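Local coordinates for putative peptide ABC-transport system periplasmic peptide-binding protein (Campylobacter jejuni, PDB 4OEU) that probably captures solutes in the periplasm for an ABC importer, and here holds a nickel(II) ion and a free histidine, at residues 331-336 against 377-382; 247-252 against 413-418. One frame throughout, in Å; residues are numbered along the deposited sequence.

Contact 1: residues 331-336 against 377-382. With HIS (histidine), chain D.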
loop_
_atom_site.group_PDB
_atom_site.type_symbol
_atom_site.label_atom_id
_atom_site.label_comp_id
_atom_site.label_asym_id
_atom_site.label_seq_id
_atom_site.Cartn_x
_atom_site.Cartn_y
_atom_site.Cartn_z
ATOM N N LEU A 331 8.322 -29.121 14.690
ATOM C CA LEU A 331 7.612 -27.944 14.203
ATOM C C LEU A 331 8.632 -26.853 13.940
ATOM O O LEU A 331 9.010 -26.107 14.845
ATOM C CB LEU A 331 6.570 -27.449 15.211
ATOM C CG LEU A 331 5.324 -26.717 14.695
ATOM C CD1 LEU A 331 4.408 -26.350 15.847
ATOM C CD2 LEU A 331 5.672 -25.473 13.891
ATOM N N GLU A 332 9.071 -26.768 12.692
ATOM C CA GLU A 332 10.125 -25.849 12.305
ATOM C C GLU A 332 9.749 -25.120 11.016
ATOM O O GLU A 332 9.165 -25.714 10.114
ATOM C CB GLU A 332 11.444 -26.607 12.142
ATOM C CG GLU A 332 12.654 -25.730 11.896
ATOM C CD GLU A 332 13.952 -26.502 12.018
ATOM O OE1 GLU A 332 13.914 -27.749 11.916
ATOM O OE2 GLU A 332 15.014 -25.864 12.199
ATOM N N PHE A 333 10.047 -23.825 10.958
ATOM C CA PHE A 333 9.891 -23.042 9.729
ATOM C C PHE A 333 10.755 -21.783 9.793
ATOM O O PHE A 333 11.326 -21.475 10.840
ATOM C CB PHE A 333 8.419 -22.686 9.482
ATOM C CG PHE A 333 7.795 -21.870 10.574
ATOM C CD1 PHE A 333 7.825 -20.485 10.528
ATOM C CD2 PHE A 333 7.169 -22.491 11.649
ATOM C CE1 PHE A 333 7.241 -19.732 11.533
ATOM C CE2 PHE A 333 6.587 -21.748 12.657
ATOM C CZ PHE A 333 6.622 -20.365 12.599
ATOM N N GLU A 334 10.863 -21.075 8.673
ATOM C CA GLU A 334 11.697 -19.877 8.594
ATOM C C GLU A 334 10.881 -18.586 8.650
ATOM O O GLU A 334 9.725 -18.549 8.227
ATOM C CB GLU A 334 12.544 -19.877 7.312
ATOM C CG GLU A 334 13.636 -20.950 7.246
ATOM C CD GLU A 334 13.865 -21.456 5.830
ATOM O OE1 GLU A 334 13.471 -20.752 4.876
ATOM O OE2 GLU A 334 14.452 -22.545 5.665
ATOM N N ILE A 335 11.487 -17.541 9.208
ATOM C CA ILE A 335 10.907 -16.202 9.214
ATOM C C ILE A 335 11.774 -15.263 8.370
ATOM O O ILE A 335 12.922 -14.986 8.719
ATOM C CB ILE A 335 10.774 -15.640 10.645
ATOM C CG1 ILE A 335 9.906 -16.559 11.504
ATOM C CG2 ILE A 335 10.161 -14.260 10.632
ATOM C CD1 ILE A 335 9.877 -16.158 12.955
ATOM N N TRP A 336 11.237 -14.796 7.249
ATOM C CA TRP A 336 12.000 -13.927 6.366
ATOM C C TRP A 336 11.667 -12.460 6.593
ATOM O O TRP A 336 10.500 -12.081 6.753
ATOM C CB TRP A 336 11.750 -14.302 4.907
ATOM C CG TRP A 336 12.413 -15.577 4.507
ATOM C CD1 TRP A 336 12.136 -16.826 4.976
ATOM C CD2 TRP A 336 13.445 -15.735 3.523
ATOM N NE1 TRP A 336 12.951 -17.750 4.363
ATOM C CE2 TRP A 336 13.760 -17.105 3.465
ATOM C CE3 TRP A 336 14.134 -14.849 2.691
ATOM C CZ2 TRP A 336 14.739 -17.613 2.605
ATOM C CZ3 TRP A 336 15.107 -15.354 1.839
ATOM C CH2 TRP A 336 15.398 -16.721 1.800
ATOM N N VAL A 377 8.417 -18.358 0.700
ATOM C CA VAL A 377 9.077 -18.635 1.978
ATOM C C VAL A 377 8.038 -19.079 2.997
ATOM O O VAL A 377 6.842 -18.858 2.787
ATOM C CB VAL A 377 9.846 -17.406 2.499
ATOM C CG1 VAL A 377 10.875 -16.942 1.473
ATOM C CG2 VAL A 377 8.890 -16.286 2.848
ATOM N N ASP A 378 8.483 -19.717 4.084
ATOM C CA ASP A 378 7.561 -20.267 5.075
ATOM C C ASP A 378 6.690 -19.182 5.684
ATOM O O ASP A 378 5.481 -19.340 5.806
ATOM C CB ASP A 378 8.314 -20.992 6.196
ATOM C CG ASP A 378 9.004 -22.258 5.723
ATOM O OD1 ASP A 378 8.533 -22.879 4.741
ATOM O OD2 ASP A 378 10.024 -22.624 6.343
ATOM N N SER A 379 7.316 -18.080 6.078
ATOM C CA SER A 379 6.591 -16.961 6.672
ATOM C C SER A 379 7.381 -15.698 6.387
ATOM O O SER A 379 8.584 -15.754 6.149
ATOM C CB SER A 379 6.376 -17.172 8.176
ATOM O OG SER A 379 7.587 -17.025 8.888
ATOM N N PHE A 380 6.702 -14.558 6.417
ATOM C CA PHE A 380 7.290 -13.312 5.933
ATOM C C PHE A 380 6.788 -12.131 6.732
ATOM O O PHE A 380 5.589 -12.004 6.997
ATOM C CB PHE A 380 6.962 -13.139 4.441
ATOM C CG PHE A 380 7.412 -11.831 3.837
ATOM C CD1 PHE A 380 8.761 -11.557 3.642
ATOM C CD2 PHE A 380 6.476 -10.907 3.388
ATOM C CE1 PHE A 380 9.170 -10.361 3.052
ATOM C CE2 PHE A 380 6.877 -9.713 2.795
ATOM C CZ PHE A 380 8.224 -9.440 2.631
ATOM N N LEU A 381 7.707 -11.283 7.163
ATOM C CA LEU A 381 7.279 -10.098 7.874
ATOM C C LEU A 381 6.765 -9.051 6.883
ATOM O O LEU A 381 7.536 -8.288 6.281
ATOM C CB LEU A 381 8.398 -9.539 8.725
ATOM C CG LEU A 381 7.717 -8.946 9.950
ATOM C CD1 LEU A 381 7.205 -10.045 10.886
ATOM C CD2 LEU A 381 8.683 -8.093 10.642
ATOM N N ILE A 382 5.446 -9.022 6.746
ATOM C CA ILE A 382 4.772 -8.318 5.679
ATOM C C ILE A 382 4.190 -7.005 6.185
ATOM O O ILE A 382 4.175 -6.745 7.399
ATOM C CB ILE A 382 3.648 -9.189 5.083
ATOM C CG1 ILE A 382 3.312 -8.768 3.647
ATOM C CG2 ILE A 382 2.422 -9.157 5.977
ATOM C CD1 ILE A 382 2.590 -9.839 2.864
HETATM N N HIS D . 3.726 -4.694 0.492
HETATM C CA HIS D . 4.334 -5.906 1.034
HETATM C C HIS D . 5.189 -5.579 2.248
HETATM O O HIS D . 5.499 -4.415 2.473
HETATM C CB HIS D . 5.201 -6.588 -0.025
HETATM C CG HIS D . 6.408 -5.800 -0.420
HETATM N ND1 HIS D . 6.419 -4.413 -0.448
HETATM C CD2 HIS D . 7.649 -6.181 -0.807
HETATM C CE1 HIS D . 7.603 -3.991 -0.837
HETATM N NE2 HIS D . 8.375 -5.045 -1.059
HETATM O OXT HIS D . 5.630 -6.459 2.995
#

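Contact 2: residues 247-252 against 413-418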
loop_
_atom_site.group_PDB
_atom_site.type_symbol
_atom_site.label_atom_id
_atom_site.label_comp_id
_atom_site.label_asym_id
_atom_site.label_seq_id
_atom_site.Cartn_x
_atom_site.Cartn_y
_atom_site.Cartn_z
ATOM N N ASN A 247 2.622 -18.633 5.216
ATOM C CA ASN A 247 2.471 -19.307 3.932
ATOM C C ASN A 247 1.700 -20.584 4.174
ATOM O O ASN A 247 2.200 -21.491 4.828
ATOM C CB ASN A 247 3.828 -19.604 3.285
ATOM C CG ASN A 247 3.707 -20.122 1.856
ATOM O OD1 ASN A 247 2.700 -20.725 1.482
ATOM N ND2 ASN A 247 4.748 -19.908 1.059
ATOM N N LEU A 248 0.485 -20.659 3.645
ATOM C CA LEU A 248 -0.389 -21.791 3.930
ATOM C C LEU A 248 -0.048 -23.013 3.086
ATOM O O LEU A 248 -0.719 -24.043 3.178
ATOM C CB LEU A 248 -1.862 -21.395 3.754
ATOM C CG LEU A 248 -2.390 -20.580 4.946
ATOM C CD1 LEU A 248 -2.145 -19.090 4.777
ATOM C CD2 LEU A 248 -3.862 -20.867 5.240
ATOM N N ASP A 249 1.008 -22.905 2.286
ATOM C CA ASP A 249 1.569 -24.074 1.625
ATOM C C ASP A 249 2.441 -24.879 2.588
ATOM O O ASP A 249 2.646 -26.078 2.392
ATOM C CB ASP A 249 2.417 -23.663 0.424
ATOM C CG ASP A 249 1.592 -23.148 -0.733
ATOM O OD1 ASP A 249 0.367 -23.396 -0.771
ATOM O OD2 ASP A 249 2.179 -22.478 -1.607
ATOM N N ASN A 250 2.945 -24.221 3.631
ATOM C CA ASN A 250 3.839 -24.877 4.590
ATOM C C ASN A 250 3.167 -26.032 5.339
ATOM O O ASN A 250 2.025 -25.913 5.788
ATOM C CB ASN A 250 4.388 -23.856 5.592
ATOM C CG ASN A 250 5.385 -24.470 6.568
ATOM O OD1 ASN A 250 5.006 -24.990 7.615
ATOM N ND2 ASN A 250 6.668 -24.409 6.222
ATOM N N GLU A 251 3.894 -27.136 5.496
ATOM C CA GLU A 251 3.341 -28.353 6.093
ATOM C C GLU A 251 2.792 -28.139 7.500
ATOM O O GLU A 251 1.883 -28.848 7.927
ATOM C CB GLU A 251 4.400 -29.457 6.111
ATOM C CG GLU A 251 5.632 -29.107 6.925
ATOM C CD GLU A 251 6.751 -30.117 6.766
ATOM O OE1 GLU A 251 6.503 -31.339 6.916
ATOM O OE2 GLU A 251 7.880 -29.677 6.451
ATOM N N PHE A 252 3.338 -27.160 8.214
ATOM C CA PHE A 252 2.884 -26.856 9.565
ATOM C C PHE A 252 1.919 -25.663 9.608
ATOM O O PHE A 252 0.927 -25.683 10.342
ATOM C CB PHE A 252 4.085 -26.596 10.473
ATOM C CG PHE A 252 5.081 -27.724 10.502
ATOM C CD1 PHE A 252 4.659 -29.034 10.692
ATOM C CD2 PHE A 252 6.438 -27.477 10.337
ATOM C CE1 PHE A 252 5.572 -30.080 10.722
ATOM C CE2 PHE A 252 7.356 -28.517 10.367
ATOM C CZ PHE A 252 6.922 -29.820 10.556
ATOM N N PHE A 413 0.018 -13.280 -1.148
ATOM C CA PHE A 413 1.332 -13.918 -1.238
ATOM C C PHE A 413 1.428 -15.176 -0.366
ATOM O O PHE A 413 2.290 -16.035 -0.596
ATOM C CB PHE A 413 2.435 -12.908 -0.871
ATOM C CG PHE A 413 2.552 -11.744 -1.838
ATOM C CD1 PHE A 413 2.576 -11.961 -3.212
ATOM C CD2 PHE A 413 2.603 -10.439 -1.376
ATOM C CE1 PHE A 413 2.688 -10.895 -4.116
ATOM C CE2 PHE A 413 2.699 -9.368 -2.267
ATOM C CZ PHE A 413 2.740 -9.599 -3.642
ATOM N N GLY A 414 0.557 -15.282 0.636
ATOM C CA GLY A 414 0.568 -16.442 1.518
ATOM C C GLY A 414 -0.364 -17.551 1.048
ATOM O O GLY A 414 -0.511 -18.582 1.720
ATOM N N HIS A 415 -1.000 -17.330 -0.106
ATOM C CA HIS A 415 -1.877 -18.329 -0.726
ATOM C C HIS A 415 -3.034 -18.707 0.201
ATOM O O HIS A 415 -3.382 -19.877 0.349
ATOM C CB HIS A 415 -1.058 -19.566 -1.126
ATOM C CG HIS A 415 0.296 -19.226 -1.672
ATOM N ND1 HIS A 415 0.482 -18.702 -2.936
ATOM C CD2 HIS A 415 1.530 -19.313 -1.119
ATOM C CE1 HIS A 415 1.771 -18.489 -3.138
ATOM N NE2 HIS A 415 2.429 -18.852 -2.054
ATOM N N TYR A 416 -3.615 -17.688 0.826
ATOM C CA TYR A 416 -4.722 -17.835 1.764
ATOM C C TYR A 416 -6.063 -18.019 1.048
ATOM O O TYR A 416 -6.392 -17.265 0.131
ATOM C CB TYR A 416 -4.749 -16.605 2.674
ATOM C CG TYR A 416 -5.853 -16.536 3.707
ATOM C CD1 TYR A 416 -5.862 -17.379 4.805
ATOM C CD2 TYR A 416 -6.855 -15.584 3.603
ATOM C CE1 TYR A 416 -6.863 -17.289 5.763
ATOM C CE2 TYR A 416 -7.849 -15.486 4.541
ATOM C CZ TYR A 416 -7.851 -16.337 5.618
ATOM O OH TYR A 416 -8.853 -16.218 6.542
ATOM N N HIS A 417 -6.838 -19.008 1.486
ATOM C CA HIS A 417 -8.118 -19.354 0.866
ATOM C C HIS A 417 -9.184 -19.569 1.941
ATOM O O HIS A 417 -9.201 -20.605 2.617
ATOM C CB HIS A 417 -7.997 -20.621 0.008
ATOM C CG HIS A 417 -7.248 -20.430 -1.277
ATOM N ND1 HIS A 417 -7.775 -20.784 -2.502
ATOM C CD2 HIS A 417 -6.010 -19.936 -1.530
ATOM C CE1 HIS A 417 -6.899 -20.509 -3.452
ATOM N NE2 HIS A 417 -5.820 -19.995 -2.890
ATOM N N ASP A 418 -10.057 -18.583 2.113
ATOM C CA ASP A 418 -11.147 -18.688 3.073
ATOM C C ASP A 418 -12.458 -18.272 2.415
ATOM O O ASP A 418 -12.577 -17.158 1.899
ATOM C CB ASP A 418 -10.861 -17.832 4.313
ATOM C CG ASP A 418 -11.915 -18.003 5.402
ATOM O OD1 ASP A 418 -11.672 -18.780 6.353
ATOM O OD2 ASP A 418 -12.983 -17.353 5.313
#

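Contact 1: residues 331-336 against 377-382
W336 is the backbone centre of this parallel pairing: its N gives a hydrogen bond to S379 O (3.0 Å), and its O receives L381 N (2.9 Å). Strands 332-336 and 379-382 run in the same direction, their axes 4.7 Å apart and inclined by 22°. Toward the N-terminal end of the pairing, side chains of 377-382 add bonds to the backbone of E334. D378 OD2 accepts E334 N (2.9 Å) with the lone pair turned away from its other oxygen. S379, whose OG sits between its own N and carbonyl carbon (chi1 72°), donates that hydroxyl to E334 O (2.7 Å). V377 lies under the indole of W336, CG1 standing 3.4 Å from the centroid of the five-membered ring in a CH-pi contact over the face. In the ring plane, W336 NE1 donates to E334 OE1 (3.1 Å), which restrains the indole's rotation. F380 and I382 continue toward the bound histidine, F380 CE2 lying 3.5 Å from its OXT. Helix 342-357 covers I335 and L381, and its chain returns through strand 361-367 on the other side of 329-338, a beta-alpha-beta unit of the alpha/beta lobe found in periplasmic binding proteins.

Contact 2: residues 247-252 against 413-418
N247 and D249 both reach H415, and their first torsions explain how: N247 carries CG opposite its backbone N (chi1 -172°), whereas D249 swings CG to the side of its N, away from its carbonyl carbon (chi1 -71°). The two side chains thus come to the imidazole from different directions. N247 OD1 arrives at the ring edge, 3.2 Å from H415 CD2. D249 OD2 instead lies over a face, 3.3 Å from that same H415 CD2, with the carboxylate plane nearly parallel to the ring (11° apart). The ring is gripped at both nitrogens by residues beyond the two segments, ND1 by D403 OD1 and NE2 by S375 O. Such surroundings could favour a protonated imidazole, and D249 would add to that tendency.

The loop 247-252 folds back on itself through two overlapping turns. A type I beta turn runs from N247 to N250, closed by N250 N to N247 O (3.1 Å), while N247 OD1 also accepts D249 N (2.9 Å) in an Asx turn. This second bond fixes the amide oxygen that faces the histidine. The turn is tied to the other loop by one backbone hydrogen bond, from L248 N to G414 O (3.0 Å).

Beyond that bond the contact becomes apolar. L248 and Y416 lie side by side and point the same way, L248 CD2 meeting the edge of the ring 4.0 Å from Y416 CD1. The phenol end continues to N451, whose backbone O is hydrogen-bonded to Y416 OH. Two residues on, D418 takes the N-cap position of helix 419-429, where its OD2 accepts V421 N.

How the contacts relate
Along the chain the segments come in the order 247-252, 331-336, 377-382, 413-418, so contact 2 brackets contact 1, and their centres lie about 11 Å apart. The mixed sheet links them: strand 241-246, which leads into the loop 247-252, pairs antiparallel with strand 379-384, which is also the parallel neighbour of 329-338. At the start of 377-382 the contacts meet directly, through a probable hydrogen bond from N247 ND2 to V377 O (2.9 Å) and a weaker one from N250 ND2 to D378 OD1. Strand ends and connecting loops are thereby joined in one lobe. Contact 1 extends to the bound histidine; contact 2 stands further back.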